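Side-chain contacts in Serine/threonine-protein kinase Tel1 (PDB 6SKY), which phosphorylates proteins on serine and threonine with ATP and probably activates checkpoint signalling in response to DNA damage: residues 1645-1650 against 2078-2083; 1925-1930 against 2640-2645; 1944-1949 against 1956-1961; 2746-2751 against 2822-2827. One frame throughout, in Å; residues are numbered along the deposited sequence.

Contact 1 of 4, residues 1645-1650 against 2078-2083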
# COMPACT_ATOMS: atom_id res chain seq x y z
N GLY A 1645 -13.12 28.61 -10.48
CA GLY A 1645 -13.25 27.77 -9.31
C GLY A 1645 -13.06 28.50 -8.01
O GLY A 1645 -12.78 27.87 -7.00
N GLU A 1646 -13.22 29.82 -8.02
CA GLU A 1646 -13.01 30.66 -6.85
C GLU A 1646 -14.31 31.37 -6.49
O GLU A 1646 -15.02 31.86 -7.36
CB GLU A 1646 -11.92 31.68 -7.10
CG GLU A 1646 -10.53 31.14 -6.90
CD GLU A 1646 -9.48 31.98 -7.59
OE1 GLU A 1646 -9.82 33.07 -8.07
OE2 GLU A 1646 -8.31 31.53 -7.65
N VAL A 1647 -14.58 31.43 -5.19
CA VAL A 1647 -15.78 32.07 -4.65
C VAL A 1647 -15.56 33.58 -4.59
O VAL A 1647 -14.48 34.02 -4.17
CB VAL A 1647 -16.10 31.51 -3.26
CG1 VAL A 1647 -17.36 32.13 -2.73
CG2 VAL A 1647 -16.24 30.02 -3.33
N PRO A 1648 -16.53 34.40 -4.99
CA PRO A 1648 -16.43 35.84 -4.72
C PRO A 1648 -16.33 36.10 -3.22
O PRO A 1648 -17.03 35.49 -2.41
CB PRO A 1648 -17.72 36.40 -5.31
CG PRO A 1648 -18.61 35.23 -5.52
CD PRO A 1648 -17.71 34.08 -5.80
N GLU A 1649 -15.45 37.04 -2.86
CA GLU A 1649 -15.04 37.20 -1.47
C GLU A 1649 -16.12 37.82 -0.60
O GLU A 1649 -16.00 37.76 0.63
CB GLU A 1649 -13.78 38.05 -1.41
CG GLU A 1649 -12.72 37.62 -2.39
CD GLU A 1649 -11.36 38.22 -2.09
OE1 GLU A 1649 -11.27 39.03 -1.14
OE2 GLU A 1649 -10.39 37.89 -2.80
N ASP A 1650 -17.17 38.40 -1.17
CA ASP A 1650 -18.26 38.89 -0.35
C ASP A 1650 -19.02 37.74 0.30
O ASP A 1650 -19.59 37.91 1.38
CB ASP A 1650 -19.21 39.73 -1.19
CG ASP A 1650 -18.67 40.02 -2.57
OD1 ASP A 1650 -17.43 39.99 -2.75
OD2 ASP A 1650 -19.48 40.28 -3.49
N SER A 2078 -19.11 24.52 2.60
CA SER A 2078 -19.37 23.38 1.73
C SER A 2078 -20.68 23.54 0.97
O SER A 2078 -20.74 23.29 -0.23
CB SER A 2078 -19.37 22.09 2.55
OG SER A 2078 -20.21 22.21 3.67
N VAL A 2079 -21.73 23.97 1.66
CA VAL A 2079 -23.01 24.20 0.99
C VAL A 2079 -22.89 25.33 -0.02
O VAL A 2079 -23.46 25.28 -1.11
CB VAL A 2079 -24.11 24.47 2.02
CG1 VAL A 2079 -25.43 24.67 1.33
CG2 VAL A 2079 -24.19 23.34 3.01
N LEU A 2080 -22.13 26.37 0.34
CA LEU A 2080 -21.93 27.49 -0.56
C LEU A 2080 -21.26 27.06 -1.85
O LEU A 2080 -21.69 27.43 -2.95
CB LEU A 2080 -21.10 28.55 0.15
CG LEU A 2080 -20.91 29.88 -0.54
CD1 LEU A 2080 -22.13 30.73 -0.33
CD2 LEU A 2080 -19.69 30.55 0.02
N ARG A 2081 -20.20 26.26 -1.74
CA ARG A 2081 -19.52 25.82 -2.95
C ARG A 2081 -20.34 24.80 -3.73
O ARG A 2081 -20.23 24.74 -4.95
CB ARG A 2081 -18.15 25.26 -2.59
CG ARG A 2081 -17.34 26.23 -1.77
CD ARG A 2081 -15.98 25.67 -1.42
NE ARG A 2081 -15.09 25.81 -2.55
CZ ARG A 2081 -14.24 26.82 -2.70
NH1 ARG A 2081 -13.46 26.88 -3.77
NH2 ARG A 2081 -14.16 27.76 -1.77
N GLN A 2082 -21.18 24.01 -3.05
CA GLN A 2082 -22.10 23.15 -3.77
C GLN A 2082 -23.08 23.96 -4.61
O GLN A 2082 -23.37 23.60 -5.76
CB GLN A 2082 -22.86 22.26 -2.80
CG GLN A 2082 -22.06 21.11 -2.26
CD GLN A 2082 -22.77 20.39 -1.13
OE1 GLN A 2082 -23.89 20.72 -0.78
NE2 GLN A 2082 -22.10 19.42 -0.55
N GLN A 2083 -23.60 25.05 -4.06
CA GLN A 2083 -24.52 25.89 -4.83
C GLN A 2083 -23.81 26.56 -6.00
O GLN A 2083 -24.37 26.67 -7.10
CB GLN A 2083 -25.14 26.95 -3.93
CG GLN A 2083 -25.87 26.41 -2.75
CD GLN A 2083 -27.07 25.61 -3.13
OE1 GLN A 2083 -27.67 25.83 -4.17
NE2 GLN A 2083 -27.43 24.66 -2.28
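Val1647 turns its two methyl groups to different neighbours on helix 2077-2097. Its CG1 meets the methyl CD2 of Leu2080 at 3.9 Å. Its CG2 sits over one face of the Arg2081 guanidinium, off centre toward the rim, with Val1647 CG2 3.4 Å from Arg2081 NH2. The split follows from the valine rotamer: CG1 lies opposite the backbone N (chi1 -178°) and CG2 opposite the carbonyl carbon. The Arg2081 chain bends at chi3 (80°), which brings the flat guanidinium under the methyl. Leu2080 points from the helix toward the loop, where Leu1651 and Leu1652 also touch it. The oxygen Gly1645 O is 3.4 Å from Arg2081 NH1, but the angle is too poor for a hydrogen bond. The charge of Arg2081 is answered elsewhere, by a salt bridge from NE to Asp2126. The guanidinium therefore serves this contact mainly as a surface for a methyl group. Gly1645 has positive phi and ends helix 1627-1644, which starts the loop that carries Val1647. Such packing of an inter-helix loop on a helix more than 400 residues later in the chain, here one in the TPR-like FAT region, belongs to the alpha-solenoid architecture of this kinase.

Contact 2 of 4, residues 1925-1930 against 2640-2645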
# COMPACT_ATOMS: atom_id res chain seq x y z
N ASP A 1925 -12.81 26.32 7.55
CA ASP A 1925 -12.44 26.02 6.17
C ASP A 1925 -10.92 25.91 6.06
O ASP A 1925 -10.23 26.79 5.55
CB ASP A 1925 -13.00 27.07 5.23
CG ASP A 1925 -12.80 26.72 3.78
OD1 ASP A 1925 -12.44 25.56 3.50
OD2 ASP A 1925 -13.01 27.60 2.92
N ASP A 1926 -10.39 24.78 6.52
CA ASP A 1926 -8.99 24.47 6.36
C ASP A 1926 -8.89 22.96 6.21
O ASP A 1926 -9.63 22.23 6.88
CB ASP A 1926 -8.14 24.93 7.54
CG ASP A 1926 -6.70 25.20 7.15
OD1 ASP A 1926 -6.49 26.01 6.22
OD2 ASP A 1926 -5.78 24.63 7.76
N PRO A 1927 -8.01 22.47 5.34
CA PRO A 1927 -7.88 21.01 5.21
C PRO A 1927 -7.31 20.33 6.44
O PRO A 1927 -7.72 19.21 6.74
CB PRO A 1927 -6.95 20.85 4.00
CG PRO A 1927 -6.93 22.16 3.33
CD PRO A 1927 -7.18 23.19 4.37
N ASP A 1928 -6.39 20.97 7.17
CA ASP A 1928 -5.59 20.26 8.16
C ASP A 1928 -5.92 20.58 9.60
O ASP A 1928 -5.42 19.89 10.49
CB ASP A 1928 -4.10 20.57 7.94
CG ASP A 1928 -3.65 20.31 6.53
OD1 ASP A 1928 -4.19 19.39 5.89
OD2 ASP A 1928 -2.75 21.03 6.06
N ALA A 1929 -6.73 21.60 9.88
CA ALA A 1929 -6.90 22.04 11.26
C ALA A 1929 -7.59 20.99 12.11
O ALA A 1929 -7.23 20.79 13.28
CB ALA A 1929 -7.67 23.35 11.29
N TYR A 1930 -8.58 20.30 11.55
CA TYR A 1930 -9.35 19.30 12.28
C TYR A 1930 -8.46 18.27 12.96
O TYR A 1930 -8.80 17.78 14.04
CB TYR A 1930 -10.31 18.60 11.33
CG TYR A 1930 -11.10 17.48 11.94
CD1 TYR A 1930 -12.22 17.74 12.71
CD2 TYR A 1930 -10.75 16.16 11.73
CE1 TYR A 1930 -12.95 16.73 13.26
CE2 TYR A 1930 -11.47 15.14 12.29
CZ TYR A 1930 -12.57 15.43 13.05
OH TYR A 1930 -13.30 14.42 13.60
N ARG A 2640 1.20 21.25 -3.85
CA ARG A 2640 0.72 22.31 -4.71
C ARG A 2640 -0.65 22.80 -4.28
O ARG A 2640 -0.96 23.99 -4.42
CB ARG A 2640 0.68 21.80 -6.14
CG ARG A 2640 -0.07 22.62 -7.13
CD ARG A 2640 -0.05 21.89 -8.45
NE ARG A 2640 -0.95 22.46 -9.43
CZ ARG A 2640 -1.05 22.04 -10.69
NH1 ARG A 2640 -1.90 22.61 -11.52
NH2 ARG A 2640 -0.28 21.05 -11.11
N GLN A 2641 -1.48 21.92 -3.73
CA GLN A 2641 -2.78 22.34 -3.23
C GLN A 2641 -2.65 23.33 -2.09
O GLN A 2641 -3.52 24.20 -1.92
CB GLN A 2641 -3.56 21.11 -2.78
CG GLN A 2641 -4.90 21.40 -2.18
CD GLN A 2641 -5.43 20.22 -1.42
OE1 GLN A 2641 -6.26 20.36 -0.52
NE2 GLN A 2641 -4.95 19.03 -1.76
N ARG A 2642 -1.58 23.25 -1.31
CA ARG A 2642 -1.34 24.11 -0.16
C ARG A 2642 -0.32 25.20 -0.44
O ARG A 2642 0.03 25.93 0.48
CB ARG A 2642 -0.86 23.27 1.02
CG ARG A 2642 -1.91 22.36 1.53
CD ARG A 2642 -1.33 21.25 2.34
NE ARG A 2642 -2.39 20.45 2.93
CZ ARG A 2642 -3.05 19.50 2.29
NH1 ARG A 2642 -4.00 18.82 2.91
NH2 ARG A 2642 -2.77 19.22 1.03
N ASN A 2643 0.15 25.32 -1.67
CA ASN A 2643 1.16 26.31 -2.04
C ASN A 2643 2.38 26.23 -1.14
O ASN A 2643 2.94 27.25 -0.73
CB ASN A 2643 0.58 27.72 -2.03
CG ASN A 2643 -0.72 27.82 -2.76
OD1 ASN A 2643 -1.67 28.43 -2.27
ND2 ASN A 2643 -0.79 27.22 -3.93
N LEU A 2644 2.80 25.01 -0.82
CA LEU A 2644 3.98 24.84 0.01
C LEU A 2644 5.21 25.17 -0.80
O LEU A 2644 5.43 24.61 -1.87
CB LEU A 2644 4.05 23.42 0.56
CG LEU A 2644 3.05 23.07 1.66
CD1 LEU A 2644 3.09 21.60 1.95
CD2 LEU A 2644 3.38 23.82 2.90
N GLY A 2645 6.01 26.09 -0.28
CA GLY A 2645 7.22 26.52 -0.95
C GLY A 2645 7.92 27.50 -0.05
O GLY A 2645 7.48 27.77 1.08
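The two backbones stay well apart at Pro1927 and Arg2642, whose CA atoms are 9.0 Å from each other, and side chains bridge the gap. The bridge is a side-on, two-pronged salt bridge that ties the FAT region to the kinase domain. Arg2642 directly precedes Asn2643, where positive phi closes helix 2637-2641 in a Schellman motif. From there the arginine chain runs out extended from CG to NE (chi3 175°) and meets Asp1928 coming from the opposite direction. Arg2642 NH1 bonds to Asp1928 OD1 at 3.0 Å. Arg2642 NE bonds to Asp1928 OD2 at 3.2 Å. Both bonds are close to straight, and each oxygen uses its syn lone pair. The third nitrogen, NH2, pairs with Glu2638 one turn back, so the guanidinium is held from two sides and its rotation is fixed. Asp1928 OD1 also takes a salt bridge from Arg2819 on helix 2816-2828. Two arginines of the kinase domain thus meet on one aspartate, which probably favours its ionised form. Pro1927 packs beside the pair, its CB 3.7 Å from Arg2642 NH1. The carboxylate of Asp1928 and the guanidinium of Arg2642 are nearly coplanar, their planes 3° apart.

Contact 3 of 4, residues 1944-1949 against 1956-1961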
# COMPACT_ATOMS: atom_id res chain seq x y z
N ALA A 1944 -15.29 8.51 12.57
CA ALA A 1944 -15.65 9.91 12.44
C ALA A 1944 -14.60 10.69 11.67
O ALA A 1944 -14.92 11.51 10.81
CB ALA A 1944 -15.86 10.53 13.82
N ARG A 1945 -13.32 10.43 11.96
CA ARG A 1945 -12.26 11.10 11.22
C ARG A 1945 -12.22 10.65 9.76
O ARG A 1945 -11.90 11.46 8.88
CB ARG A 1945 -10.92 10.85 11.88
CG ARG A 1945 -9.76 11.40 11.09
CD ARG A 1945 -8.43 10.99 11.67
NE ARG A 1945 -8.22 9.55 11.61
CZ ARG A 1945 -7.93 8.88 10.51
NH1 ARG A 1945 -7.74 7.57 10.55
NH2 ARG A 1945 -7.83 9.51 9.35
N LEU A 1946 -12.53 9.39 9.49
CA LEU A 1946 -12.51 8.92 8.10
C LEU A 1946 -13.69 9.45 7.31
O LEU A 1946 -13.58 9.62 6.09
CB LEU A 1946 -12.50 7.40 8.05
CG LEU A 1946 -11.19 6.71 8.40
CD1 LEU A 1946 -11.45 5.24 8.57
CD2 LEU A 1946 -10.18 6.95 7.32
N GLU A 1947 -14.82 9.69 7.96
CA GLU A 1947 -15.96 10.25 7.25
C GLU A 1947 -15.83 11.75 7.08
O GLU A 1947 -16.30 12.29 6.07
CB GLU A 1947 -17.26 9.89 7.97
CG GLU A 1947 -17.57 10.71 9.19
CD GLU A 1947 -18.67 10.11 10.03
OE1 GLU A 1947 -18.95 8.90 9.87
OE2 GLU A 1947 -19.26 10.84 10.85
N TYR A 1948 -15.22 12.45 8.04
CA TYR A 1948 -14.83 13.83 7.81
C TYR A 1948 -13.89 13.93 6.62
O TYR A 1948 -14.07 14.78 5.74
CB TYR A 1948 -14.16 14.41 9.06
CG TYR A 1948 -13.47 15.73 8.83
CD1 TYR A 1948 -14.13 16.93 9.04
CD2 TYR A 1948 -12.15 15.79 8.39
CE1 TYR A 1948 -13.51 18.13 8.81
CE2 TYR A 1948 -11.53 16.98 8.16
CZ TYR A 1948 -12.21 18.15 8.38
OH TYR A 1948 -11.59 19.34 8.15
N GLU A 1949 -12.89 13.06 6.58
CA GLU A 1949 -11.87 13.05 5.54
C GLU A 1949 -12.41 12.62 4.19
O GLU A 1949 -11.70 12.75 3.19
CB GLU A 1949 -10.75 12.11 5.98
CG GLU A 1949 -9.44 12.30 5.30
CD GLU A 1949 -8.34 11.52 5.99
OE1 GLU A 1949 -8.65 10.47 6.58
OE2 GLU A 1949 -7.18 11.97 5.96
N LEU A 1956 -15.82 2.65 4.30
CA LEU A 1956 -16.79 1.61 3.99
C LEU A 1956 -16.57 0.37 4.83
O LEU A 1956 -17.52 -0.28 5.25
CB LEU A 1956 -16.73 1.27 2.50
CG LEU A 1956 -17.50 0.05 2.02
CD1 LEU A 1956 -18.96 0.21 2.30
CD2 LEU A 1956 -17.27 -0.15 0.55
N ALA A 1957 -15.31 0.05 5.13
CA ALA A 1957 -15.01 -1.09 5.99
C ALA A 1957 -15.58 -0.90 7.40
O ALA A 1957 -16.34 -1.74 7.90
CB ALA A 1957 -13.50 -1.30 6.06
N PHE A 1958 -15.22 0.20 8.05
CA PHE A 1958 -15.67 0.45 9.41
C PHE A 1958 -17.17 0.64 9.48
O PHE A 1958 -17.82 0.17 10.43
CB PHE A 1958 -14.96 1.68 9.97
CG PHE A 1958 -13.50 1.47 10.24
CD1 PHE A 1958 -12.59 1.46 9.22
CD2 PHE A 1958 -13.04 1.29 11.53
CE1 PHE A 1958 -11.26 1.27 9.47
CE2 PHE A 1958 -11.71 1.10 11.77
CZ PHE A 1958 -10.82 1.09 10.75
N ARG A 1959 -17.76 1.29 8.48
CA ARG A 1959 -19.20 1.48 8.47
C ARG A 1959 -19.93 0.17 8.23
O ARG A 1959 -20.97 -0.07 8.84
CB ARG A 1959 -19.59 2.49 7.40
CG ARG A 1959 -19.80 3.87 7.92
CD ARG A 1959 -20.73 3.88 9.10
NE ARG A 1959 -20.66 5.16 9.78
CZ ARG A 1959 -21.28 5.44 10.91
NH1 ARG A 1959 -21.16 6.64 11.46
NH2 ARG A 1959 -22.03 4.53 11.50
N GLY A 1960 -19.43 -0.68 7.34
CA GLY A 1960 -20.05 -1.98 7.16
C GLY A 1960 -20.00 -2.82 8.41
O GLY A 1960 -20.96 -3.52 8.74
N ALA A 1961 -18.89 -2.76 9.15
CA ALA A 1961 -18.82 -3.50 10.40
C ALA A 1961 -19.85 -2.98 11.41
O ALA A 1961 -20.58 -3.77 12.02
CB ALA A 1961 -17.41 -3.43 10.97
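Arg1959 reaches across from helix 1953-1968 to Glu1947 on helix 1939-1948, the helix before it in the chain. From CB its side chain bends at chi2 (-51°) and then runs straight to the guanidinium; it touches Leu1943 of the other helix on the way. Its NE passes 4.1 Å from Glu1947 OE1. Its NH1 comes nearer, at 3.5 Å from Glu1947 OE1, and makes a long salt bridge without a hydrogen bond. Its NH2 pairs with Asp1977 on helix 1974-1988. The glutamate oxygen lies at the guanidinium edge, in its plane, and the two flat groups are turned only 13° apart. A second, apolar point lies close by. Leu1946 CD1 rests 4.0 Å from Phe1958 CD1, and the two side chains cross at about a right angle. Phe1958 also meets the ring of His2217 of the second subunit. Within segment 1944-1949, Arg1945 NH2 forms a salt bridge with Glu1949 OE1 at 3.0 Å, while Arg1945 NH1 pairs with Glu2219 of the second subunit. This hairpin of successive FAT helices is therefore part of the dimer interface. With acidic partners on two helices, the charge of Arg1959 is probably well balanced, and its long pair with Glu1947 is probably a weak link.

Contact 4 of 4, residues 2746-2751 against 2822-2827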
# COMPACT_ATOMS: atom_id res chain seq x y z
N THR A 2746 6.58 27.86 7.66
CA THR A 2746 7.50 27.31 8.64
C THR A 2746 7.68 25.81 8.45
O THR A 2746 8.80 25.31 8.53
CB THR A 2746 7.00 27.61 10.05
OG1 THR A 2746 6.78 29.02 10.15
CG2 THR A 2746 8.01 27.22 11.06
N ALA A 2747 6.60 25.08 8.17
CA ALA A 2747 6.72 23.65 7.95
C ALA A 2747 7.56 23.34 6.72
O ALA A 2747 8.43 22.46 6.75
CB ALA A 2747 5.33 23.04 7.80
N ALA A 2748 7.32 24.05 5.62
CA ALA A 2748 8.07 23.80 4.40
C ALA A 2748 9.55 24.08 4.59
O ALA A 2748 10.40 23.28 4.18
CB ALA A 2748 7.51 24.62 3.25
N ILE A 2749 9.89 25.20 5.21
CA ILE A 2749 11.31 25.50 5.37
C ILE A 2749 11.95 24.59 6.40
O ILE A 2749 13.13 24.29 6.30
CB ILE A 2749 11.53 26.98 5.71
CG1 ILE A 2749 12.98 27.37 5.44
CG2 ILE A 2749 11.21 27.24 7.16
CD1 ILE A 2749 13.43 27.13 4.05
N SER A 2750 11.19 24.09 7.37
CA SER A 2750 11.75 23.16 8.33
C SER A 2750 12.14 21.84 7.68
O SER A 2750 13.25 21.35 7.87
CB SER A 2750 10.76 22.94 9.46
OG SER A 2750 10.60 24.11 10.22
N MET A 2751 11.24 21.27 6.87
CA MET A 2751 11.58 20.03 6.19
C MET A 2751 12.70 20.23 5.18
O MET A 2751 13.64 19.44 5.12
CB MET A 2751 10.35 19.44 5.51
CG MET A 2751 9.43 18.69 6.43
SD MET A 2751 10.28 17.48 7.44
CE MET A 2751 10.24 18.27 9.04
N GLU A 2822 4.67 16.46 6.94
CA GLU A 2822 4.57 15.15 6.31
C GLU A 2822 4.36 15.25 4.81
O GLU A 2822 4.96 14.48 4.05
CB GLU A 2822 3.45 14.34 6.96
CG GLU A 2822 3.83 13.78 8.30
CD GLU A 2822 2.64 13.35 9.12
OE1 GLU A 2822 1.53 13.31 8.58
OE2 GLU A 2822 2.82 13.07 10.32
N PHE A 2823 3.52 16.18 4.35
CA PHE A 2823 3.34 16.34 2.91
C PHE A 2823 4.62 16.81 2.23
O PHE A 2823 4.98 16.31 1.16
CB PHE A 2823 2.21 17.34 2.62
CG PHE A 2823 0.86 16.84 2.99
CD1 PHE A 2823 0.49 15.55 2.71
CD2 PHE A 2823 -0.03 17.67 3.63
CE1 PHE A 2823 -0.76 15.10 3.06
CE2 PHE A 2823 -1.27 17.21 3.98
CZ PHE A 2823 -1.63 15.93 3.69
N THR A 2824 5.32 17.77 2.84
CA THR A 2824 6.58 18.24 2.27
C THR A 2824 7.59 17.11 2.17
O THR A 2824 8.20 16.90 1.13
CB THR A 2824 7.14 19.38 3.11
OG1 THR A 2824 6.13 20.36 3.33
CG2 THR A 2824 8.30 20.02 2.40
N LEU A 2825 7.79 16.38 3.27
CA LEU A 2825 8.79 15.32 3.26
C LEU A 2825 8.42 14.20 2.31
O LEU A 2825 9.28 13.62 1.64
CB LEU A 2825 8.99 14.77 4.67
CG LEU A 2825 10.04 13.69 4.78
CD1 LEU A 2825 11.39 14.24 4.42
CD2 LEU A 2825 10.06 13.12 6.17
N ASP A 2826 7.13 13.88 2.22
CA ASP A 2826 6.69 12.85 1.30
C ASP A 2826 6.93 13.26 -0.15
O ASP A 2826 7.32 12.43 -0.97
CB ASP A 2826 5.21 12.56 1.53
CG ASP A 2826 4.75 11.33 0.83
OD1 ASP A 2826 5.61 10.54 0.37
OD2 ASP A 2826 3.53 11.13 0.72
N ALA A 2827 6.69 14.53 -0.48
CA ALA A 2827 6.98 14.99 -1.83
C ALA A 2827 8.48 15.07 -2.09
O ALA A 2827 8.91 14.91 -3.23
CB ALA A 2827 6.34 16.34 -2.09
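Thr2746 O, on the helix whose Ala2748 and Met2751 meet Thr2824, accepts two bonds from Ser2750. Ser2750 OG reaches Thr2746 O at 2.7 Å, from above the carbonyl plane, and Ser2750 N reaches it at 2.9 Å from the opposite face. The serine hydroxyl is thus paired inside its own helix. Across the contact, helices 2732-2755 and 2816-2828 run in roughly the same direction. The axes of their short segments are 9.0 Å apart and cross at -40°. Thr2824 points toward helix 2732-2755. With OG1 beside the backbone N (chi1 -50°), its methyl CG2 lies opposite that N and touches Met2751 CB at 3.8 Å. Its OG1 bonds back to Cys2820 O and lies 4.1 Å from Ala2748 CA. Met2751 sets out toward the second helix, then folds at chi2 and chi3, so that Met2751 SD comes to 4.1 Å from Leu2825 CB. Helix 2916-2927, in the FATC region, adds Leu2923 against Met2751 and Val2916 against Leu2825. The four touching residues are all buried in the kinase domain. No hydrogen bond crosses between the segments. The hydroxyls are satisfied within their own helices, so the pairing rests on the fit of apolar surfaces.

Overall arrangement
Contact 4 is the buried one, apolar and wholly within the kinase domain. The other three are partly buried. Contact 2 lies nearest the centre of the chain and relies on charge, as a joint between the FAT region and the kinase domain. It touches contact 4, where Phe2823 packs on Arg2642, so helix 2816-2828 serves both. It also touches contact 3, through the stacked rings of Tyr1930 and Tyr1948. The centre of contact 3 lies farthest out, about 32 Å from the centre of the chain, and contact 3 alone meets the second subunit. Contact 1, about 17 Å from contact 2 between centres, sets a methyl over a guanidinium, whereas contacts 2 and 3 meet theirs at the edge with carboxylates.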